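Local coordinates for protein ribonuclease S-3 (Pyrus pyrifolia, PDB 1IQQ) that cleaves RNA as a T2-family endoribonuclease of the pistil and takes part in gametophytic self-incompatibility, by which the plant rejects its own pollen, at residues T7-L12 against L164-L169; V14-R19 against K154-G159; F30-L35 against E104-M109. All blocks are in the same frame, centred on the assembly; numbering follows the deposited sequence.

Contact 1: residues T7-L12 against L164-L169; sequences TQQYQL and LVEITL
Thr7 and Thr168 face each other as a non-hydrogen-bonded pair of two antiparallel strands, their CA atoms 4.0 Å apart. Thr7 has the most surface buried here. Its OG1 shares a hydrogen bond with Thr168 OG1 at 2.8 Å, and either hydroxyl could be the donor. In both threonines OG1 stands anti to the carbonyl carbon (chi1 -59° in Thr7, -64° in Thr168), which brings the two hydroxyls together across the strands. The methyl CG2 of Thr7 lies near both Thr168 OG1 and the Glu166 carboxylate, 3.6 Å from Glu166 OE1. Gln8 forms the hydrogen-bonded pair with Ile167. Its N donates to Ile167 O at 2.9 Å, almost straight at 174°, and its O accepts from Ile167 N. The side chain of Gln8 takes its amide off to Gln115 and Val117. Glu166 sits on the same face as Thr7 and Gln9. Glu166 CG packs on Gln9 CB, and Glu166 OE2 accepts from a water 2.6 Å away. That water accepts from Gln9 NE2, so it joins the two polar ends on the face that also carries His33. As in related enzymes, Gln9 probably contributes to binding the 3'-phosphate end of RNA. The pairing ends where Tyr10 N donates to Val165 O and Tyr10 stands at the N-cap position of the helix that follows. Val165 and Glu166 both oppose Lys154, a classic beta bulge. In the central sheet of this T2 fold, strand 3-10 lies between strands 30-38 and 161-171, and strand 152-158 flanks 161-171 on its other edge.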
loop_
_atom_site.group_PDB
_atom_site.type_symbol
_atom_site.label_atom_id
_atom_site.label_comp_id
_atom_site.label_asym_id
_atom_site.label_seq_id
_atom_site.Cartn_x
_atom_site.Cartn_y
_atom_site.Cartn_z
ATOM N N THR A 7 -2.378 0.096 -1.450
ATOM C CA THR A 7 -1.489 0.913 -0.596
ATOM C C THR A 7 -0.214 0.189 -0.260
ATOM O O THR A 7 -0.265 -1.012 0.119
ATOM C CB THR A 7 -2.206 1.212 0.702
ATOM O OG1 THR A 7 -3.433 1.915 0.408
ATOM C CG2 THR A 7 -1.327 2.155 1.587
ATOM N N GLN A 8 0.918 0.847 -0.446
ATOM C CA GLN A 8 2.248 0.289 -0.105
ATOM C C GLN A 8 2.847 1.186 0.970
ATOM O O GLN A 8 2.542 2.388 1.079
ATOM C CB GLN A 8 3.118 0.264 -1.362
ATOM C CG GLN A 8 2.588 -0.820 -2.359
ATOM C CD GLN A 8 3.373 -0.786 -3.637
ATOM O OE1 GLN A 8 4.586 -0.773 -3.604
ATOM N NE2 GLN A 8 2.652 -0.831 -4.785
ATOM N N GLN A 9 3.699 0.586 1.790
ATOM C CA GLN A 9 4.300 1.259 2.982
ATOM C C GLN A 9 5.785 1.133 2.962
ATOM O O GLN A 9 6.306 0.052 2.632
ATOM C CB GLN A 9 3.717 0.636 4.277
ATOM C CG GLN A 9 4.076 -0.857 4.443
ATOM C CD GLN A 9 3.401 -1.507 5.621
ATOM O OE1 GLN A 9 3.464 -2.755 5.758
ATOM N NE2 GLN A 9 2.774 -0.734 6.475
ATOM N N TYR A 10 6.497 2.227 3.283
ATOM C CA TYR A 10 7.967 2.246 3.307
ATOM C C TYR A 10 8.388 1.726 4.679
ATOM O O TYR A 10 8.152 2.385 5.684
ATOM C CB TYR A 10 8.379 3.709 3.085
ATOM C CG TYR A 10 9.871 3.902 3.137
ATOM C CD1 TYR A 10 10.731 3.082 2.454
ATOM C CD2 TYR A 10 10.422 4.957 3.843
ATOM C CE1 TYR A 10 12.122 3.280 2.439
ATOM C CE2 TYR A 10 11.777 5.186 3.855
ATOM C CZ TYR A 10 12.652 4.350 3.167
ATOM O OH TYR A 10 14.051 4.495 3.225
ATOM N N GLN A 11 8.950 0.511 4.679
ATOM C CA GLN A 11 9.187 -0.174 5.952
ATOM C C GLN A 11 9.999 0.623 6.982
ATOM O O GLN A 11 9.636 0.601 8.142
ATOM C CB GLN A 11 9.880 -1.520 5.662
ATOM C CG GLN A 11 9.070 -2.453 4.774
ATOM C CD GLN A 11 9.786 -3.779 4.608
ATOM O OE1 GLN A 11 10.845 -4.031 5.236
ATOM N NE2 GLN A 11 9.225 -4.654 3.792
ATOM N N LEU A 12 11.047 1.297 6.516
ATOM C CA LEU A 12 11.904 2.073 7.437
ATOM C C LEU A 12 11.077 3.070 8.202
ATOM O O LEU A 12 11.228 3.232 9.431
ATOM C CB LEU A 12 13.003 2.801 6.654
ATOM C CG LEU A 12 14.107 3.432 7.510
ATOM C CD1 LEU A 12 15.141 2.318 7.953
ATOM C CD2 LEU A 12 14.872 4.441 6.705
ATOM N N LEU A 164 8.019 10.448 4.474
ATOM C CA LEU A 164 7.033 9.710 3.619
ATOM C C LEU A 164 6.839 8.291 4.227
ATOM O O LEU A 164 7.809 7.603 4.576
ATOM C CB LEU A 164 7.657 9.593 2.213
ATOM C CG LEU A 164 6.848 8.818 1.189
ATOM C CD1 LEU A 164 5.494 9.632 0.913
ATOM C CD2 LEU A 164 7.665 8.706 -0.110
ATOM N N VAL A 165 5.589 7.849 4.296
ATOM C CA VAL A 165 5.301 6.535 4.900
ATOM C C VAL A 165 4.477 5.639 3.953
ATOM O O VAL A 165 4.808 4.445 3.842
ATOM C CB VAL A 165 4.509 6.686 6.181
ATOM C CG1 VAL A 165 4.432 5.301 6.914
ATOM C CG2 VAL A 165 5.214 7.715 7.117
ATOM N N GLU A 166 3.439 6.136 3.294
ATOM C CA GLU A 166 2.634 5.259 2.424
ATOM C C GLU A 166 2.296 5.944 1.124
ATOM O O GLU A 166 2.164 7.200 1.077
ATOM C CB GLU A 166 1.257 4.812 3.056
ATOM C CG GLU A 166 1.381 4.057 4.344
ATOM C CD GLU A 166 0.037 3.619 4.879
ATOM O OE1 GLU A 166 -1.007 4.152 4.570
ATOM O OE2 GLU A 166 0.039 2.676 5.709
ATOM N N ILE A 167 2.190 5.128 0.075
ATOM C CA ILE A 167 1.746 5.641 -1.245
ATOM C C ILE A 167 0.686 4.679 -1.732
ATOM O O ILE A 167 0.891 3.454 -1.721
ATOM C CB ILE A 167 2.889 5.751 -2.246
ATOM C CG1 ILE A 167 3.769 6.960 -1.879
ATOM C CG2 ILE A 167 2.309 5.998 -3.667
ATOM C CD1 ILE A 167 5.051 7.160 -2.734
ATOM N N THR A 168 -0.488 5.207 -2.128
ATOM C CA THR A 168 -1.578 4.420 -2.611
ATOM C C THR A 168 -1.838 4.725 -4.061
ATOM O O THR A 168 -1.893 5.906 -4.478
ATOM C CB THR A 168 -2.861 4.795 -1.834
ATOM O OG1 THR A 168 -2.680 4.440 -0.456
ATOM C CG2 THR A 168 -4.127 4.078 -2.432
ATOM N N LEU A 169 -1.973 3.677 -4.879
ATOM C CA LEU A 169 -2.352 3.778 -6.291
ATOM C C LEU A 169 -3.808 3.325 -6.354
ATOM O O LEU A 169 -4.137 2.248 -5.850
ATOM C CB LEU A 169 -1.486 2.837 -7.172
ATOM C CG LEU A 169 -0.020 2.951 -6.898
ATOM C CD1 LEU A 169 0.691 2.044 -7.902
ATOM C CD2 LEU A 169 0.467 4.374 -7.122
HETATM O O HOH W 1 1.981 1.885 7.222
#

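Contact 2: residues V14-R19 against K154-G159; sequences VCNSNR and KCQKKG
This is a small polar surface contact between the turn after helix 11-14 and the end of strand 152-158. Val14 to Ser17 form a type I beta turn. Both Ser17 N and Ser17 OG donate to Val14 O, the hydroxyl at 2.7 Å and in the carbonyl plane. Lys158 makes the direct bond across the contact. Its NZ donates to Asn16 O at 2.7 Å, nearly along the C=O axis. The chain reaches it by bending at chi2 (-69°) and chi3 (-48°), so CG and CD run alongside the Asn16 amide, with CG 3.6 Å from Asn16 ND2. An alanine in place of Lys158 would probably leave Asn16 O without its charged mate and open a gap beside the Asn16 amide. Gln156 reaches toward the turn with a chain extended beyond CG, and its OE1 lies 3.1 Å from Ser17 CB. A water donates to both Ser17 O and Gln156 OE1. Gln156 NE2 donates to Ala13 O and Glu163, and Asn16 ND2 donates to the same Glu163 carboxylate. The turn is also tied by the Cys15-Cys22 disulfide. Turn carbonyls thus meet the strand through an ammonium and a water, a mainly polar hold.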
loop_
_atom_site.group_PDB
_atom_site.type_symbol
_atom_site.label_atom_id
_atom_site.label_comp_id
_atom_site.label_asym_id
_atom_site.label_seq_id
_atom_site.Cartn_x
_atom_site.Cartn_y
_atom_site.Cartn_z
ATOM N N VAL A 14 7.605 3.019 8.601
ATOM C CA VAL A 14 6.575 2.339 9.383
ATOM C C VAL A 14 7.162 1.949 10.746
ATOM O O VAL A 14 6.491 2.097 11.765
ATOM C CB VAL A 14 6.119 1.014 8.673
ATOM C CG1 VAL A 14 5.122 0.226 9.519
ATOM C CG2 VAL A 14 5.465 1.384 7.325
ATOM N N CYS A 15 8.411 1.477 10.714
ATOM C CA CYS A 15 9.061 0.994 11.988
ATOM C C CYS A 15 9.527 2.108 12.861
ATOM O O CYS A 15 10.069 1.856 13.956
ATOM C CB CYS A 15 10.213 0.087 11.605
ATOM S SG CYS A 15 9.527 -1.458 10.933
ATOM N N ASN A 16 9.322 3.341 12.398
ATOM C CA ASN A 16 9.636 4.566 13.155
ATOM C C ASN A 16 8.313 5.253 13.504
ATOM O O ASN A 16 8.312 6.361 14.024
ATOM C CB ASN A 16 10.499 5.468 12.229
ATOM C CG ASN A 16 11.201 6.606 12.951
ATOM O OD1 ASN A 16 11.724 6.441 14.039
ATOM N ND2 ASN A 16 11.251 7.782 12.308
ATOM N N SER A 17 7.170 4.612 13.216
ATOM C CA SER A 17 5.873 5.242 13.422
ATOM C C SER A 17 5.221 5.222 14.816
ATOM O O SER A 17 4.448 6.140 15.141
ATOM C CB SER A 17 4.851 4.666 12.426
ATOM O OG SER A 17 4.424 3.364 12.850
ATOM N N ASN A 18 5.481 4.224 15.655
ATOM C CA ASN A 18 4.695 4.248 16.904
ATOM C C ASN A 18 5.244 3.421 18.020
ATOM O O ASN A 18 6.337 2.901 17.895
ATOM C CB ASN A 18 3.181 3.886 16.676
ATOM C CG ASN A 18 2.916 2.404 16.257
ATOM O OD1 ASN A 18 1.774 2.067 15.824
ATOM N ND2 ASN A 18 3.916 1.520 16.397
ATOM N N ARG A 19 4.479 3.325 19.114
ATOM C CA ARG A 19 4.924 2.580 20.291
ATOM C C ARG A 19 5.064 1.080 20.040
ATOM O O ARG A 19 5.423 0.313 20.975
ATOM C CB ARG A 19 3.975 2.829 21.475
ATOM C CG ARG A 19 3.928 4.269 21.972
ATOM C CD ARG A 19 4.880 4.470 23.137
ATOM N NE ARG A 19 6.252 4.706 22.695
ATOM C CZ ARG A 19 7.328 4.472 23.441
ATOM N NH1 ARG A 19 7.199 3.974 24.674
ATOM N NH2 ARG A 19 8.533 4.776 22.965
ATOM N N LYS A 154 0.759 9.372 2.391
ATOM C CA LYS A 154 0.692 9.473 3.860
ATOM C C LYS A 154 2.092 9.767 4.340
ATOM O O LYS A 154 3.062 9.124 3.913
ATOM C CB LYS A 154 0.269 8.138 4.488
ATOM C CG LYS A 154 0.173 8.288 6.003
ATOM C CD LYS A 154 -0.316 6.952 6.646
ATOM C CE LYS A 154 -0.805 7.145 8.059
ATOM N NZ LYS A 154 -1.569 5.889 8.422
ATOM N N CYS A 155 2.203 10.741 5.252
ATOM C CA CYS A 155 3.493 11.109 5.853
ATOM C C CYS A 155 3.339 11.058 7.402
ATOM O O CYS A 155 2.234 10.858 7.902
ATOM C CB CYS A 155 3.867 12.533 5.476
ATOM S SG CYS A 155 4.479 12.673 3.764
ATOM N N GLN A 156 4.465 11.216 8.109
ATOM C CA GLN A 156 4.367 11.305 9.573
ATOM C C GLN A 156 5.406 12.289 10.035
ATOM O O GLN A 156 6.479 12.436 9.429
ATOM C CB GLN A 156 4.633 9.944 10.245
ATOM C CG GLN A 156 5.986 9.391 9.950
ATOM C CD GLN A 156 6.126 7.929 10.404
ATOM O OE1 GLN A 156 5.159 7.338 10.788
ATOM N NE2 GLN A 156 7.330 7.370 10.293
ATOM N N LYS A 157 5.113 12.993 11.144
ATOM C CA LYS A 157 6.092 13.939 11.675
ATOM C C LYS A 157 6.771 13.356 12.929
ATOM O O LYS A 157 6.101 12.873 13.818
ATOM C CB LYS A 157 5.462 15.274 12.054
ATOM C CG LYS A 157 6.540 16.304 12.462
ATOM C CD LYS A 157 5.981 17.720 12.480
ATOM C CE LYS A 157 6.937 18.637 13.252
ATOM N NZ LYS A 157 6.287 19.951 13.489
ATOM N N LYS A 158 8.085 13.485 12.979
ATOM C CA LYS A 158 8.881 12.967 14.095
ATOM C C LYS A 158 9.752 14.124 14.474
ATOM O O LYS A 158 10.741 14.373 13.791
ATOM C CB LYS A 158 9.804 11.844 13.594
ATOM C CG LYS A 158 9.150 10.696 12.787
ATOM C CD LYS A 158 8.240 9.831 13.653
ATOM C CE LYS A 158 8.956 9.441 14.967
ATOM N NZ LYS A 158 8.299 8.353 15.772
ATOM N N GLY A 159 9.428 14.825 15.545
ATOM C CA GLY A 159 10.283 15.947 15.886
ATOM C C GLY A 159 10.218 16.964 14.773
ATOM O O GLY A 159 9.127 17.335 14.351
HETATM O O HOH W 2 3.771 8.322 13.351
#

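Contact 3: residues F30-L35 against E104-M109; sequences FTVHGL and ETVIKM
Val32 and Leu35 of strand 30-38 pack against helix 99-112, an alpha-on-beta contact in the core of the T2 ribonuclease fold. The short strand and helix segments lie 9.9 Å apart at their axes and run at 120° to each other. Val32 comes first; its CG2 meets Val106 CG1 at 3.7 Å, the two side chains reaching tip to tip. The next residue, His33, is the catalytic proton donor, and its side chain lies on the strand's other side, touching Gln9 and Glu166. His33 and Gly34 both oppose Thr7, a classic beta bulge. Across this bulge Val32 and Leu35 both point to the helix, although a spacing of three would put them on different faces of a regular strand. Leu35 buries the most surface. Its CG is anti to the backbone N (chi1 -156°), which lays the side chain past Val106 and over Met109. Leu35 CB and Val106 CG2 are 3.8 Å apart. Leu35 CD1 also reaches Thr105 CG2 at 4.2 Å. Phe4 and Phe6 of strand 3-10 touch Leu35 and Val32 in turn. The extended Met109 chain crosses Leu35 at about a right angle and sets SD 4.1 Å from Leu35 CD2.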
loop_
_atom_site.group_PDB
_atom_site.type_symbol
_atom_site.label_atom_id
_atom_site.label_comp_id
_atom_site.label_asym_id
_atom_site.label_seq_id
_atom_site.Cartn_x
_atom_site.Cartn_y
_atom_site.Cartn_z
ATOM N N PHE A 30 9.405 -0.238 -0.211
ATOM C CA PHE A 30 7.924 -0.186 -0.123
ATOM C C PHE A 30 7.406 -1.607 -0.380
ATOM O O PHE A 30 7.738 -2.166 -1.417
ATOM C CB PHE A 30 7.368 0.748 -1.234
ATOM C CG PHE A 30 7.296 2.224 -0.837
ATOM C CD1 PHE A 30 8.347 3.119 -1.061
ATOM C CD2 PHE A 30 6.133 2.707 -0.269
ATOM C CE1 PHE A 30 8.222 4.481 -0.732
ATOM C CE2 PHE A 30 5.983 4.042 0.065
ATOM C CZ PHE A 30 7.026 4.919 -0.171
ATOM N N THR A 31 6.656 -2.127 0.567
ATOM C CA THR A 31 5.970 -3.397 0.370
ATOM C C THR A 31 4.487 -3.161 0.606
ATOM O O THR A 31 4.017 -2.058 0.992
ATOM C CB THR A 31 6.517 -4.520 1.277
ATOM O OG1 THR A 31 6.615 -4.106 2.640
ATOM C CG2 THR A 31 7.946 -4.898 0.752
ATOM N N VAL A 32 3.652 -4.182 0.373
ATOM C CA VAL A 32 2.249 -3.971 0.471
ATOM C C VAL A 32 1.651 -3.775 1.862
ATOM O O VAL A 32 2.079 -4.433 2.837
ATOM C CB VAL A 32 1.526 -5.194 -0.232
ATOM C CG1 VAL A 32 -0.044 -5.090 -0.035
ATOM C CG2 VAL A 32 1.906 -5.270 -1.738
ATOM N N HIS A 33 0.752 -2.777 1.993
ATOM C CA HIS A 33 -0.016 -2.586 3.230
ATOM C C HIS A 33 -1.462 -3.015 3.044
ATOM O O HIS A 33 -2.109 -3.464 3.991
ATOM C CB HIS A 33 0.006 -1.126 3.664
ATOM C CG HIS A 33 -0.837 -0.810 4.860
ATOM N ND1 HIS A 33 -0.416 -1.029 6.158
ATOM C CD2 HIS A 33 -2.083 -0.292 4.952
ATOM C CE1 HIS A 33 -1.367 -0.660 7.001
ATOM N NE2 HIS A 33 -2.390 -0.207 6.296
ATOM N N GLY A 34 -2.030 -2.846 1.858
ATOM C CA GLY A 34 -3.376 -3.318 1.665
ATOM C C GLY A 34 -3.836 -3.229 0.232
ATOM O O GLY A 34 -3.290 -2.463 -0.593
ATOM N N LEU A 35 -4.897 -3.976 -0.068
ATOM C CA LEU A 35 -5.639 -3.852 -1.344
ATOM C C LEU A 35 -7.102 -3.793 -0.890
ATOM O O LEU A 35 -7.682 -4.819 -0.440
ATOM C CB LEU A 35 -5.417 -5.006 -2.287
ATOM C CG LEU A 35 -5.605 -4.930 -3.859
ATOM C CD1 LEU A 35 -6.238 -6.192 -4.532
ATOM C CD2 LEU A 35 -5.993 -3.549 -4.411
ATOM N N GLU A 104 -2.872 -13.572 -5.079
ATOM C CA GLU A 104 -2.220 -13.654 -6.412
ATOM C C GLU A 104 -2.441 -12.364 -7.170
ATOM O O GLU A 104 -1.561 -11.933 -7.918
ATOM C CB GLU A 104 -2.829 -14.834 -7.191
ATOM C CG GLU A 104 -2.410 -16.182 -6.642
ATOM C CD GLU A 104 -3.350 -17.319 -7.043
ATOM O OE1 GLU A 104 -4.327 -17.081 -7.808
ATOM O OE2 GLU A 104 -3.089 -18.461 -6.546
ATOM N N THR A 105 -3.595 -11.726 -6.996
ATOM C CA THR A 105 -3.884 -10.455 -7.673
ATOM C C THR A 105 -2.928 -9.365 -7.170
ATOM O O THR A 105 -2.397 -8.576 -7.961
ATOM C CB THR A 105 -5.298 -10.031 -7.398
ATOM O OG1 THR A 105 -6.187 -10.969 -8.066
ATOM C CG2 THR A 105 -5.540 -8.587 -7.948
ATOM N N VAL A 106 -2.688 -9.300 -5.849
ATOM C CA VAL A 106 -1.697 -8.325 -5.319
ATOM C C VAL A 106 -0.308 -8.544 -5.862
ATOM O O VAL A 106 0.392 -7.598 -6.205
ATOM C CB VAL A 106 -1.687 -8.428 -3.784
ATOM C CG1 VAL A 106 -0.520 -7.668 -3.176
ATOM C CG2 VAL A 106 -3.009 -7.793 -3.253
ATOM N N ILE A 107 0.115 -9.807 -5.947
ATOM C CA ILE A 107 1.463 -10.136 -6.484
ATOM C C ILE A 107 1.532 -9.731 -7.959
ATOM O O ILE A 107 2.565 -9.122 -8.384
ATOM C CB ILE A 107 1.701 -11.674 -6.315
ATOM C CG1 ILE A 107 1.894 -12.031 -4.823
ATOM C CG2 ILE A 107 2.925 -12.132 -7.202
ATOM C CD1 ILE A 107 1.694 -13.547 -4.462
ATOM N N LYS A 108 0.441 -9.964 -8.673
ATOM C CA LYS A 108 0.361 -9.579 -10.096
ATOM C C LYS A 108 0.504 -8.056 -10.240
ATOM O O LYS A 108 1.191 -7.547 -11.156
ATOM C CB LYS A 108 -0.945 -10.032 -10.726
ATOM C CG LYS A 108 -0.826 -10.074 -12.242
ATOM C CD LYS A 108 -1.997 -10.823 -12.768
ATOM C CE LYS A 108 -3.184 -9.941 -12.717
ATOM N NZ LYS A 108 -3.219 -9.269 -14.029
ATOM N N MET A 109 -0.142 -7.305 -9.340
ATOM C CA MET A 109 -0.005 -5.843 -9.438
ATOM C C MET A 109 1.420 -5.408 -9.116
ATOM O O MET A 109 2.024 -4.589 -9.853
ATOM C CB MET A 109 -0.976 -5.180 -8.430
ATOM C CG MET A 109 -2.434 -5.380 -8.836
ATOM S SD MET A 109 -3.488 -4.886 -7.436
ATOM C CE MET A 109 -5.003 -4.962 -8.325
#

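From the N terminus the chain runs through strand 3-10 and its short helix into the turn of contact 2. It then enters strand 30-38 and later helix 99-112, where contact 3 closes the first loop and packs that helix against the sheet. Strand 152-158 returns to the turn and closes contact 2. Strand 161-171 follows and pairs with strand 3-10 in contact 1. The loops nest without crossing: contact 3 lies inside contact 2, and contact 2 inside contact 1. Contacts 1 and 3 share the sheet through backbone bonds between strands 3-10 and 30-38. Contacts 1 and 2 meet where strands 152-158 and 161-171 pair. Contacts 2 and 3 do not touch.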